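Local coordinates for protein thymidylate synthase A (Bacillus subtilis, PDB 1BKP) that catalyses the reductive methylation of dUMP to dTMP, with 5,10-methylenetetrahydrofolate as both methyl donor and reductant, and works as a homodimer, at residues Pro159-Thr164 against Val177-Asn182; Leu186-Asn191 against Tyr213-Gly218; Ser20-Asp25 against Pro36-Ser41; Val26-Asp31 against His221-His226. One frame throughout, in Å; residues are numbered along the deposited sequence.

Contact 1 (Pro159-Thr164 against Val177-Asn182)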
# COMPACT_ATOMS: atom_id res chain seq x y z
N PRO A 159 9.17 -9.66 3.21
CA PRO A 159 8.03 -10.07 2.39
C PRO A 159 7.73 -9.27 1.14
O PRO A 159 7.95 -8.06 1.11
CB PRO A 159 6.85 -9.96 3.39
CG PRO A 159 7.27 -8.71 4.25
CD PRO A 159 8.78 -8.98 4.46
N CYS A 160 7.32 -9.96 0.08
CA CYS A 160 6.88 -9.31 -1.14
C CYS A 160 5.44 -8.83 -0.95
O CYS A 160 5.16 -7.66 -1.13
CB CYS A 160 6.93 -10.21 -2.38
SG CYS A 160 8.64 -10.36 -3.09
N VAL A 161 4.51 -9.75 -0.68
CA VAL A 161 3.08 -9.36 -0.51
C VAL A 161 3.00 -9.13 1.01
O VAL A 161 2.88 -10.07 1.80
CB VAL A 161 2.09 -10.51 -0.99
CG1 VAL A 161 0.65 -9.99 -0.82
CG2 VAL A 161 2.39 -10.95 -2.48
N TYR A 162 3.06 -7.87 1.39
CA TYR A 162 3.27 -7.58 2.79
C TYR A 162 2.09 -6.93 3.53
O TYR A 162 2.18 -6.75 4.77
CB TYR A 162 4.53 -6.65 2.88
CG TYR A 162 4.39 -5.18 2.35
CD1 TYR A 162 4.55 -4.90 0.96
CD2 TYR A 162 3.88 -4.15 3.18
CE1 TYR A 162 4.22 -3.68 0.44
CE2 TYR A 162 3.55 -2.91 2.65
CZ TYR A 162 3.74 -2.68 1.26
OH TYR A 162 3.49 -1.47 0.69
N GLU A 163 1.05 -6.51 2.81
CA GLU A 163 -0.07 -5.88 3.54
C GLU A 163 -1.38 -6.13 2.91
O GLU A 163 -1.48 -6.47 1.68
CB GLU A 163 0.15 -4.31 3.68
CG GLU A 163 0.05 -3.66 2.30
CD GLU A 163 0.15 -2.11 2.37
OE1 GLU A 163 -0.11 -1.54 3.41
OE2 GLU A 163 0.45 -1.50 1.37
N THR A 164 -2.44 -6.04 3.73
CA THR A 164 -3.80 -6.19 3.19
C THR A 164 -4.65 -5.11 3.86
O THR A 164 -4.33 -4.64 4.93
CB THR A 164 -4.48 -7.53 3.54
OG1 THR A 164 -4.73 -7.64 4.96
CG2 THR A 164 -3.62 -8.74 3.19
N VAL A 177 -4.81 -5.87 -1.62
CA VAL A 177 -3.52 -6.38 -1.19
C VAL A 177 -2.41 -5.59 -1.90
O VAL A 177 -2.62 -5.11 -2.99
CB VAL A 177 -3.48 -7.90 -1.70
CG1 VAL A 177 -2.20 -8.55 -1.53
CG2 VAL A 177 -4.56 -8.71 -0.99
N ARG A 178 -1.22 -5.53 -1.33
CA ARG A 178 -0.11 -4.88 -2.06
C ARG A 178 1.16 -5.68 -1.97
O ARG A 178 1.54 -6.10 -0.86
CB ARG A 178 0.22 -3.46 -1.59
CG ARG A 178 1.22 -2.71 -2.58
CD ARG A 178 1.27 -1.23 -2.25
NE ARG A 178 2.14 -0.58 -3.20
CZ ARG A 178 3.45 -0.46 -3.10
NH1 ARG A 178 4.06 -0.70 -1.95
NH2 ARG A 178 4.11 0.11 -4.09
N ALA A 179 1.82 -5.83 -3.10
CA ALA A 179 3.15 -6.40 -3.16
C ALA A 179 4.09 -5.21 -3.50
O ALA A 179 3.86 -4.46 -4.47
CB ALA A 179 3.28 -7.40 -4.31
N ARG A 180 5.21 -5.14 -2.79
CA ARG A 180 6.20 -4.10 -3.05
C ARG A 180 6.91 -4.35 -4.34
O ARG A 180 7.37 -3.45 -5.04
CB ARG A 180 7.25 -4.11 -1.89
CG ARG A 180 7.89 -5.41 -1.60
CD ARG A 180 9.13 -5.17 -0.78
NE ARG A 180 9.79 -6.44 -0.48
CZ ARG A 180 10.84 -6.91 -1.11
NH1 ARG A 180 11.31 -6.27 -2.18
NH2 ARG A 180 11.37 -8.06 -0.73
N SER A 181 6.97 -5.63 -4.68
CA SER A 181 7.68 -6.04 -5.87
C SER A 181 7.09 -7.39 -6.33
O SER A 181 6.61 -8.10 -5.48
CB SER A 181 9.17 -6.34 -5.49
OG SER A 181 9.77 -6.61 -6.71
N ASN A 182 7.09 -7.70 -7.63
CA ASN A 182 6.64 -9.07 -8.01
C ASN A 182 7.34 -9.46 -9.29
O ASN A 182 7.36 -8.69 -10.29
CB ASN A 182 5.14 -9.05 -8.34
CG ASN A 182 4.25 -10.06 -7.54
OD1 ASN A 182 3.15 -10.22 -7.91
ND2 ASN A 182 4.72 -10.69 -6.46

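Contact 2 (Leu186-Asn191 against Tyr213-Gly218)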
# COMPACT_ATOMS: atom_id res chain seq x y z
N LEU A 186 7.03 -15.62 -12.62
CA LEU A 186 6.96 -16.68 -11.64
C LEU A 186 6.16 -16.38 -10.35
O LEU A 186 5.46 -17.21 -9.86
CB LEU A 186 8.38 -17.05 -11.26
CG LEU A 186 9.15 -17.55 -12.52
CD1 LEU A 186 10.63 -17.57 -12.22
CD2 LEU A 186 8.68 -18.97 -12.91
N GLY A 187 6.30 -15.21 -9.80
CA GLY A 187 5.61 -14.95 -8.58
C GLY A 187 4.18 -14.41 -8.64
O GLY A 187 3.32 -14.89 -7.92
N ASN A 188 3.90 -13.48 -9.54
CA ASN A 188 2.57 -12.90 -9.57
C ASN A 188 1.36 -13.89 -9.70
O ASN A 188 0.37 -13.78 -8.91
CB ASN A 188 2.50 -11.84 -10.67
CG ASN A 188 1.15 -11.18 -10.74
OD1 ASN A 188 0.39 -11.45 -11.65
ND2 ASN A 188 0.91 -10.19 -9.85
N PRO A 189 1.41 -14.84 -10.66
CA PRO A 189 0.20 -15.73 -10.74
C PRO A 189 -0.08 -16.52 -9.50
O PRO A 189 -1.23 -16.65 -9.08
CB PRO A 189 0.47 -16.61 -11.98
CG PRO A 189 1.49 -15.76 -12.85
CD PRO A 189 2.39 -15.14 -11.75
N PHE A 190 0.98 -16.98 -8.84
CA PHE A 190 0.88 -17.75 -7.60
C PHE A 190 0.26 -16.84 -6.49
O PHE A 190 -0.61 -17.26 -5.73
CB PHE A 190 2.28 -18.13 -7.25
CG PHE A 190 2.43 -18.99 -6.04
CD1 PHE A 190 2.42 -20.41 -6.15
CD2 PHE A 190 2.72 -18.42 -4.82
CE1 PHE A 190 2.70 -21.19 -5.03
CE2 PHE A 190 3.01 -19.22 -3.67
CZ PHE A 190 3.00 -20.58 -3.80
N ASN A 191 0.81 -15.63 -6.34
CA ASN A 191 0.40 -14.67 -5.30
C ASN A 191 -1.03 -14.13 -5.47
O ASN A 191 -1.79 -14.09 -4.51
CB ASN A 191 1.37 -13.51 -5.30
CG ASN A 191 2.67 -13.83 -4.59
OD1 ASN A 191 2.72 -14.65 -3.62
ND2 ASN A 191 3.71 -13.19 -5.03
N TYR A 213 -11.83 -7.83 -5.42
CA TYR A 213 -10.50 -8.29 -4.94
C TYR A 213 -9.51 -7.45 -5.80
O TYR A 213 -9.65 -7.44 -7.02
CB TYR A 213 -10.34 -9.76 -5.26
CG TYR A 213 -8.91 -10.25 -5.11
CD1 TYR A 213 -8.20 -10.11 -3.92
CD2 TYR A 213 -8.29 -10.89 -6.16
CE1 TYR A 213 -6.89 -10.63 -3.81
CE2 TYR A 213 -7.00 -11.42 -6.05
CZ TYR A 213 -6.32 -11.29 -4.84
OH TYR A 213 -5.06 -11.94 -4.69
N ILE A 214 -8.65 -6.67 -5.15
CA ILE A 214 -7.72 -5.76 -5.80
C ILE A 214 -6.29 -6.18 -5.40
O ILE A 214 -5.99 -6.28 -4.23
CB ILE A 214 -8.05 -4.36 -5.29
CG1 ILE A 214 -9.51 -4.05 -5.63
CG2 ILE A 214 -7.14 -3.36 -5.91
CD1 ILE A 214 -10.24 -3.38 -4.52
N PHE A 215 -5.37 -6.17 -6.38
CA PHE A 215 -4.00 -6.64 -6.14
C PHE A 215 -3.10 -5.58 -6.76
O PHE A 215 -3.17 -5.30 -7.96
CB PHE A 215 -3.79 -7.98 -6.83
CG PHE A 215 -2.46 -8.69 -6.42
CD1 PHE A 215 -1.24 -8.28 -6.96
CD2 PHE A 215 -2.48 -9.69 -5.45
CE1 PHE A 215 0.02 -8.85 -6.52
CE2 PHE A 215 -1.24 -10.32 -4.96
CZ PHE A 215 0.00 -9.91 -5.49
N ASN A 216 -2.38 -4.92 -5.91
CA ASN A 216 -1.50 -3.80 -6.33
C ASN A 216 -0.07 -4.24 -6.34
O ASN A 216 0.34 -4.88 -5.37
CB ASN A 216 -1.58 -2.70 -5.28
CG ASN A 216 -2.95 -2.00 -5.28
OD1 ASN A 216 -3.38 -1.51 -6.33
ND2 ASN A 216 -3.70 -2.14 -4.20
N ILE A 217 0.72 -3.76 -7.29
CA ILE A 217 2.15 -4.18 -7.28
C ILE A 217 2.99 -2.91 -7.48
O ILE A 217 2.64 -2.08 -8.31
CB ILE A 217 2.52 -5.09 -8.45
CG1 ILE A 217 1.65 -6.34 -8.53
CG2 ILE A 217 3.96 -5.63 -8.26
CD1 ILE A 217 0.65 -6.22 -9.62
N GLY A 218 4.04 -2.76 -6.67
CA GLY A 218 4.92 -1.58 -6.83
C GLY A 218 5.95 -1.79 -7.92
O GLY A 218 5.74 -1.41 -9.03

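Contact 3 (Ser20-Asp25 against Pro36-Ser41)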
# COMPACT_ATOMS: atom_id res chain seq x y z
N SER A 20 15.04 -1.07 -18.38
CA SER A 20 16.02 -2.05 -18.05
C SER A 20 16.86 -1.71 -16.85
O SER A 20 17.10 -0.58 -16.63
CB SER A 20 16.92 -2.24 -19.29
OG SER A 20 18.05 -2.99 -18.91
N ASP A 21 17.24 -2.69 -16.03
CA ASP A 21 18.17 -2.42 -14.95
C ASP A 21 19.62 -2.61 -15.32
O ASP A 21 20.47 -2.79 -14.44
CB ASP A 21 17.84 -3.20 -13.69
CG ASP A 21 17.76 -4.70 -13.92
OD1 ASP A 21 18.11 -5.12 -15.03
OD2 ASP A 21 17.35 -5.41 -12.96
N GLU A 22 19.90 -2.59 -16.63
CA GLU A 22 21.31 -2.74 -17.13
C GLU A 22 22.27 -1.66 -16.51
O GLU A 22 23.45 -1.89 -16.33
CB GLU A 22 21.28 -2.56 -18.64
CG GLU A 22 21.09 -3.78 -19.45
CD GLU A 22 20.31 -3.49 -20.75
OE1 GLU A 22 20.02 -2.30 -21.07
OE2 GLU A 22 19.93 -4.47 -21.43
N GLU A 23 21.72 -0.50 -16.09
CA GLU A 23 22.51 0.56 -15.51
C GLU A 23 23.10 0.25 -14.15
O GLU A 23 24.06 0.96 -13.70
CB GLU A 23 21.71 1.83 -15.41
CG GLU A 23 20.50 1.71 -14.43
CD GLU A 23 19.75 3.02 -14.25
OE1 GLU A 23 20.45 4.02 -14.06
OE2 GLU A 23 18.48 3.04 -14.28
N PHE A 24 22.52 -0.73 -13.46
CA PHE A 24 22.98 -1.11 -12.15
C PHE A 24 23.86 -2.34 -12.19
O PHE A 24 23.81 -3.13 -13.15
CB PHE A 24 21.75 -1.36 -11.23
CG PHE A 24 20.81 -0.16 -11.15
CD1 PHE A 24 21.21 1.02 -10.61
CD2 PHE A 24 19.51 -0.23 -11.63
CE1 PHE A 24 20.37 2.12 -10.51
CE2 PHE A 24 18.62 0.89 -11.55
CZ PHE A 24 19.08 2.07 -10.97
N ASP A 25 24.62 -2.55 -11.13
CA ASP A 25 25.47 -3.75 -11.02
C ASP A 25 24.63 -4.83 -10.28
O ASP A 25 24.76 -5.03 -9.09
CB ASP A 25 26.75 -3.41 -10.27
CG ASP A 25 27.66 -2.48 -11.07
OD1 ASP A 25 27.69 -2.62 -12.29
OD2 ASP A 25 28.34 -1.60 -10.49
N PRO A 36 25.04 -11.96 -15.48
CA PRO A 36 24.02 -11.20 -14.73
C PRO A 36 22.60 -11.30 -15.29
O PRO A 36 22.38 -11.32 -16.50
CB PRO A 36 24.58 -9.76 -14.69
CG PRO A 36 25.56 -9.68 -15.78
CD PRO A 36 26.20 -11.10 -15.81
N ALA A 37 21.66 -11.49 -14.38
CA ALA A 37 20.22 -11.66 -14.73
C ALA A 37 19.57 -10.26 -14.61
O ALA A 37 19.40 -9.78 -13.47
CB ALA A 37 19.56 -12.67 -13.77
N HIS A 38 19.28 -9.61 -15.73
CA HIS A 38 18.68 -8.27 -15.68
C HIS A 38 17.16 -8.38 -15.88
O HIS A 38 16.66 -9.48 -16.28
CB HIS A 38 19.30 -7.38 -16.75
CG HIS A 38 20.73 -7.00 -16.45
ND1 HIS A 38 21.07 -6.09 -15.48
CD2 HIS A 38 21.90 -7.46 -16.95
CE1 HIS A 38 22.39 -6.01 -15.37
NE2 HIS A 38 22.92 -6.83 -16.26
N THR A 39 16.45 -7.26 -15.68
CA THR A 39 15.00 -7.25 -15.81
C THR A 39 14.52 -5.99 -16.47
O THR A 39 15.34 -5.08 -16.70
CB THR A 39 14.32 -7.22 -14.42
OG1 THR A 39 14.69 -6.01 -13.73
CG2 THR A 39 14.72 -8.43 -13.58
N LEU A 40 13.32 -6.05 -17.03
CA LEU A 40 12.56 -4.88 -17.53
C LEU A 40 11.46 -4.64 -16.43
O LEU A 40 10.90 -5.61 -15.91
CB LEU A 40 11.79 -5.13 -18.87
CG LEU A 40 12.67 -5.46 -20.10
CD1 LEU A 40 11.81 -5.75 -21.28
CD2 LEU A 40 13.63 -4.33 -20.38
N SER A 41 11.16 -3.38 -16.09
CA SER A 41 10.14 -3.16 -15.08
C SER A 41 9.37 -1.92 -15.35
O SER A 41 9.82 -1.02 -16.10
CB SER A 41 10.81 -3.07 -13.70
OG SER A 41 11.75 -2.01 -13.74
O HOH W 1 18.10 -7.84 -11.83

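Contact 4 (Val26-Asp31 against His221-His226)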
# COMPACT_ATOMS: atom_id res chain seq x y z
N VAL A 26 23.74 -5.50 -10.99
CA VAL A 26 22.84 -6.45 -10.36
C VAL A 26 23.55 -7.62 -9.67
O VAL A 26 24.61 -8.02 -10.03
CB VAL A 26 21.74 -6.92 -11.35
CG1 VAL A 26 21.05 -5.70 -11.97
CG2 VAL A 26 22.33 -7.87 -12.43
N ARG A 27 22.94 -8.12 -8.63
CA ARG A 27 23.52 -9.18 -7.88
C ARG A 27 22.89 -10.55 -8.19
O ARG A 27 23.33 -11.56 -7.61
CB ARG A 27 23.45 -8.86 -6.38
N THR A 28 21.91 -10.58 -9.07
CA THR A 28 21.26 -11.82 -9.51
C THR A 28 22.00 -12.29 -10.81
O THR A 28 22.45 -11.44 -11.61
CB THR A 28 19.83 -11.53 -9.98
OG1 THR A 28 19.87 -10.39 -10.86
CG2 THR A 28 18.90 -11.20 -8.82
N LYS A 29 22.22 -13.61 -10.95
CA LYS A 29 22.80 -14.20 -12.20
C LYS A 29 22.09 -15.49 -12.63
O LYS A 29 21.33 -16.10 -11.89
CB LYS A 29 24.30 -14.42 -12.13
CG LYS A 29 24.77 -15.07 -10.87
CD LYS A 29 26.21 -14.62 -10.64
CE LYS A 29 26.73 -15.08 -9.30
NZ LYS A 29 28.21 -14.83 -9.19
N TRP A 30 22.23 -15.81 -13.89
CA TRP A 30 21.60 -16.98 -14.39
C TRP A 30 22.32 -18.27 -13.96
O TRP A 30 23.52 -18.39 -14.04
CB TRP A 30 21.50 -16.89 -15.93
CG TRP A 30 20.64 -15.77 -16.41
CD1 TRP A 30 21.03 -14.60 -17.07
CD2 TRP A 30 19.22 -15.67 -16.20
NE1 TRP A 30 19.92 -13.80 -17.26
CE2 TRP A 30 18.80 -14.43 -16.74
CE3 TRP A 30 18.27 -16.51 -15.60
CZ2 TRP A 30 17.46 -14.01 -16.69
CZ3 TRP A 30 16.93 -16.10 -15.56
CH2 TRP A 30 16.54 -14.86 -16.11
N ASP A 31 21.54 -19.26 -13.61
CA ASP A 31 22.04 -20.54 -13.23
C ASP A 31 22.84 -21.20 -14.37
O ASP A 31 23.95 -21.60 -14.18
CB ASP A 31 20.85 -21.41 -12.90
CG ASP A 31 21.07 -22.28 -11.69
OD1 ASP A 31 22.08 -22.07 -10.96
OD2 ASP A 31 20.22 -23.16 -11.46
N HIS A 221 8.36 -6.46 -12.41
CA HIS A 221 9.51 -6.83 -13.29
C HIS A 221 9.50 -8.17 -13.91
O HIS A 221 8.81 -9.06 -13.43
CB HIS A 221 10.81 -6.64 -12.53
CG HIS A 221 10.86 -7.39 -11.21
ND1 HIS A 221 11.28 -8.69 -11.11
CD2 HIS A 221 10.58 -6.99 -9.95
CE1 HIS A 221 11.29 -9.07 -9.84
NE2 HIS A 221 10.86 -8.06 -9.11
N VAL A 222 10.18 -8.29 -15.08
CA VAL A 222 10.32 -9.60 -15.71
C VAL A 222 11.77 -9.76 -16.14
O VAL A 222 12.42 -8.80 -16.59
CB VAL A 222 9.38 -9.89 -16.89
CG1 VAL A 222 7.96 -9.66 -16.61
CG2 VAL A 222 9.78 -9.21 -18.09
N TYR A 223 12.35 -10.92 -15.84
CA TYR A 223 13.74 -11.21 -16.25
C TYR A 223 13.78 -11.36 -17.74
O TYR A 223 12.87 -11.99 -18.31
CB TYR A 223 14.30 -12.43 -15.58
CG TYR A 223 14.54 -12.21 -14.10
CD1 TYR A 223 13.52 -12.33 -13.19
CD2 TYR A 223 15.81 -11.77 -13.65
CE1 TYR A 223 13.72 -12.00 -11.84
CE2 TYR A 223 16.05 -11.46 -12.31
CZ TYR A 223 14.99 -11.56 -11.41
OH TYR A 223 15.19 -11.14 -10.13
N THR A 224 14.80 -10.78 -18.40
CA THR A 224 14.82 -10.80 -19.88
C THR A 224 14.72 -12.17 -20.51
O THR A 224 14.06 -12.30 -21.49
CB THR A 224 16.13 -10.08 -20.47
OG1 THR A 224 17.29 -10.70 -19.85
CG2 THR A 224 16.07 -8.56 -20.12
N ARG A 225 15.35 -13.18 -19.95
CA ARG A 225 15.22 -14.53 -20.57
C ARG A 225 13.87 -15.15 -20.40
O ARG A 225 13.64 -16.28 -20.88
CB ARG A 225 16.26 -15.50 -20.04
CG ARG A 225 17.66 -15.10 -20.43
CD ARG A 225 18.69 -16.09 -19.82
NE ARG A 225 20.05 -15.74 -20.21
CZ ARG A 225 21.14 -16.44 -19.88
NH1 ARG A 225 21.08 -17.55 -19.15
NH2 ARG A 225 22.32 -15.99 -20.29
N HIS A 226 12.99 -14.51 -19.63
CA HIS A 226 11.65 -15.10 -19.51
C HIS A 226 10.73 -14.59 -20.58
O HIS A 226 9.67 -15.12 -20.77
CB HIS A 226 11.05 -14.84 -18.12
CG HIS A 226 11.76 -15.59 -17.05
ND1 HIS A 226 11.70 -15.24 -15.73
CD2 HIS A 226 12.64 -16.62 -17.13
CE1 HIS A 226 12.52 -16.02 -15.01
NE2 HIS A 226 13.10 -16.87 -15.84
O HOH W 2 19.49 -11.02 -18.38

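Contact 1 (Pro159-Thr164 against Val177-Asn182)
V161 faces A179 as a non-hydrogen-bonded pair and E163 faces R178 as a hydrogen-bonded one in an antiparallel hairpin. R178 N donates to E163 O (3.2 Å), and Y162 N donates to R178 O (3.2 Å). The register slips by one residue between V161 and E163, a beta bulge. Beyond it, R180 N bonds C160 O at 3.0 Å, and the CA-H of A179 leans on the same oxygen, so the carbonyl of the catalytic cysteine is gripped where the second strand turns its corner.

Among the side chains, R180 NE reaches P159 O at 2.9 Å, from above the carbonyl plane. C160 SG lies over one face of the R180 guanidinium, offset toward its rim. R178, extended from CG to NE, runs alongside Y162 and gives NH1 to Y162 OH (2.8 Å), the guanidinium and ring planes 79° apart. That hydroxyl also bonds E163 of the second subunit, while R178 forms a salt bridge with E176 there.

The apolar face carries V161 and V177, whose CG1 methyls meet tightly at 3.3 Å.

C160 is the nucleophile, and R180, S181 and N182 probably bind dUMP shared with the partner chain. Helix 188-206 covers V161 through N191 and Y195, strand 143-145 continues the sheet beside Y162 and T164, and strand 209-223 flanks V177 and A179.

Contact 2 (Leu186-Asn191 against Tyr213-Gly218)
F215 holds the middle of this contact, its ring met by N188 and, about a helical turn on, by N191. N188 ND2 comes to 3.7 Å from F215 CE1, with the amide plane almost perpendicular to the ring (85°); the two side chains run antiparallel alongside one another. The same ND2 approaches I217 CD1 at 4.0 Å, the isoleucine lying across the asparagine. Farther round the ring, N191 CB rests 3.9 Å from F215 CZ, while N191 O lies 3.8 Å from F215 CE2. Y213 joins through its hydroxyl, 3.9 Å from N191 O. No hydrogen bond links the two segments, so what joins them is van der Waals contact.

The next shell fixes these groups. N188 carries CG anti to its backbone nitrogen (chi1 -179°), which sends the amide from the helix toward the strand; there ND2 is hydrogen-bonded to N182 OD1. Y213 OH bonds V192 O, one residue beyond the segment. N191 N donates to G187 O at 3.1 Å. F3 and Y7 of helix 3-17 pack against N188, and V192 touches F215.

The arrangement is that of a beta-alpha-beta unit, in which helix 188-206 follows strand 172-183 and lies against the sheet before the chain returns as strand 209-223. N191, a probable dUMP ligand, puts the start of this helix beside the active site of thymidylate synthase, near catalytic C160.

Contact 3 (Ser20-Asp25 against Pro36-Ser41)
At the edge of the main sheet, S20 and L40 make an antiparallel non-hydrogen-bonded pair between strand 19-20 and strand 39-49, and D21 clasps the start of the second strand. D21 N donates to T39 O (3.1 Å), and T39 N returns a bond to D21 OD1 at 2.8 Å, with an N-H...O angle of 167°. This second bond arrives on the syn side of the carboxylate, tilted out of its plane. H38 ND1 also donates to OD1, at 3.1 Å and from the opposite face, its donor lying 60° above the carboxylate plane. One oxygen is thus held from two sides, which should restrain rotation of the carboxylate. Chi1 of 56° places D21 CG between its backbone nitrogen and carbonyl carbon, which brings OD1 to T39 N and H38 ND1 and sets OD2 beside T39.

D21 also begins a type I beta turn that ends at F24, overlapped at its start by an ST turn in which S20 OG accepts from E22 N. Here the turn sets E22 CA over one face of the H38 ring, a CH-pi contact 4.1 Å from the centroid, while F24 O faces the ring edge. D21 OD2 accepts a hydrogen bond from a water that also donates to A37 O. S20 CB touches L40 CD2 at 4.0 Å. R140 of the second subunit packs on D21 and T39, and E23 OE2 accepts from H170 N there.

Contact 4 (Val26-Asp31 against His221-His226)
W30 receives R225 flat on one face of its indole, the guanidinium plane only 8° from that of the ring. The arginine is extended from CG to NE and runs back along the indole, laying its length over the ring. R225 CD sits over the five-membered ring, 3.5 Å from its centroid, as a CH-pi contact; R225 CZ lies 3.7 Å from the same centroid, making the stack a cation-pi pair as well. At the far end R225 NH2 forms a salt bridge with D33, which would help keep the guanidinium level.

With chi1 near -64°, W30 CG is anti to the carbonyl carbon, and the six-membered ring reaches inward to Y223 and H226. W30 CH2 presses against Y223 CB at 3.3 Å, and the tryptophan and tyrosine rings pass obliquely, their planes at 78°. Against H226 the edge of the indole points to the imidazole face in an offset edge-to-face pair, centroids 5.6 Å apart. The three residues form an aromatic cluster where strand 209-223 ends and the loop 26-31 passes by. H221, V222 and Y223 probably contribute to a dUMP site that the two subunits share, and W30 lies near A277, a likely folate ligand.

H226 NE2 is bonded to E275 O. W30 NE1 donates to a water in the indole plane (3.0 Å), which is also hydrogen-bonded to T224 OG1. Farther along, T28 CG2 touches Y223 OH at 3.9 Å, while T28 OG1 bonds A37 O.

Overall arrangement
Contacts 1 and 2 lie close to the centre of the chain, buried and about 8 Å apart between centres, whereas contact 3 is a surface contact and contact 4, though buried, also lies well out. All four reach the same mixed sheet. Strand 209-223 serves contacts 2 and 4, and strand 172-183, next to it, brings contact 1 against both: A179 probably hydrogen-bonds to N216 and G218, N182 probably to H221, and S181 weakly to H221. Contacts 3 and 4 cross along the chain and join through A37 with T28 and L40 with V222. Chemistry changes accordingly: strand ladder and arginines in contact 1, van der Waals packing in 2, a carboxylate clasp in 3, aromatic and cation-pi stacking in 4.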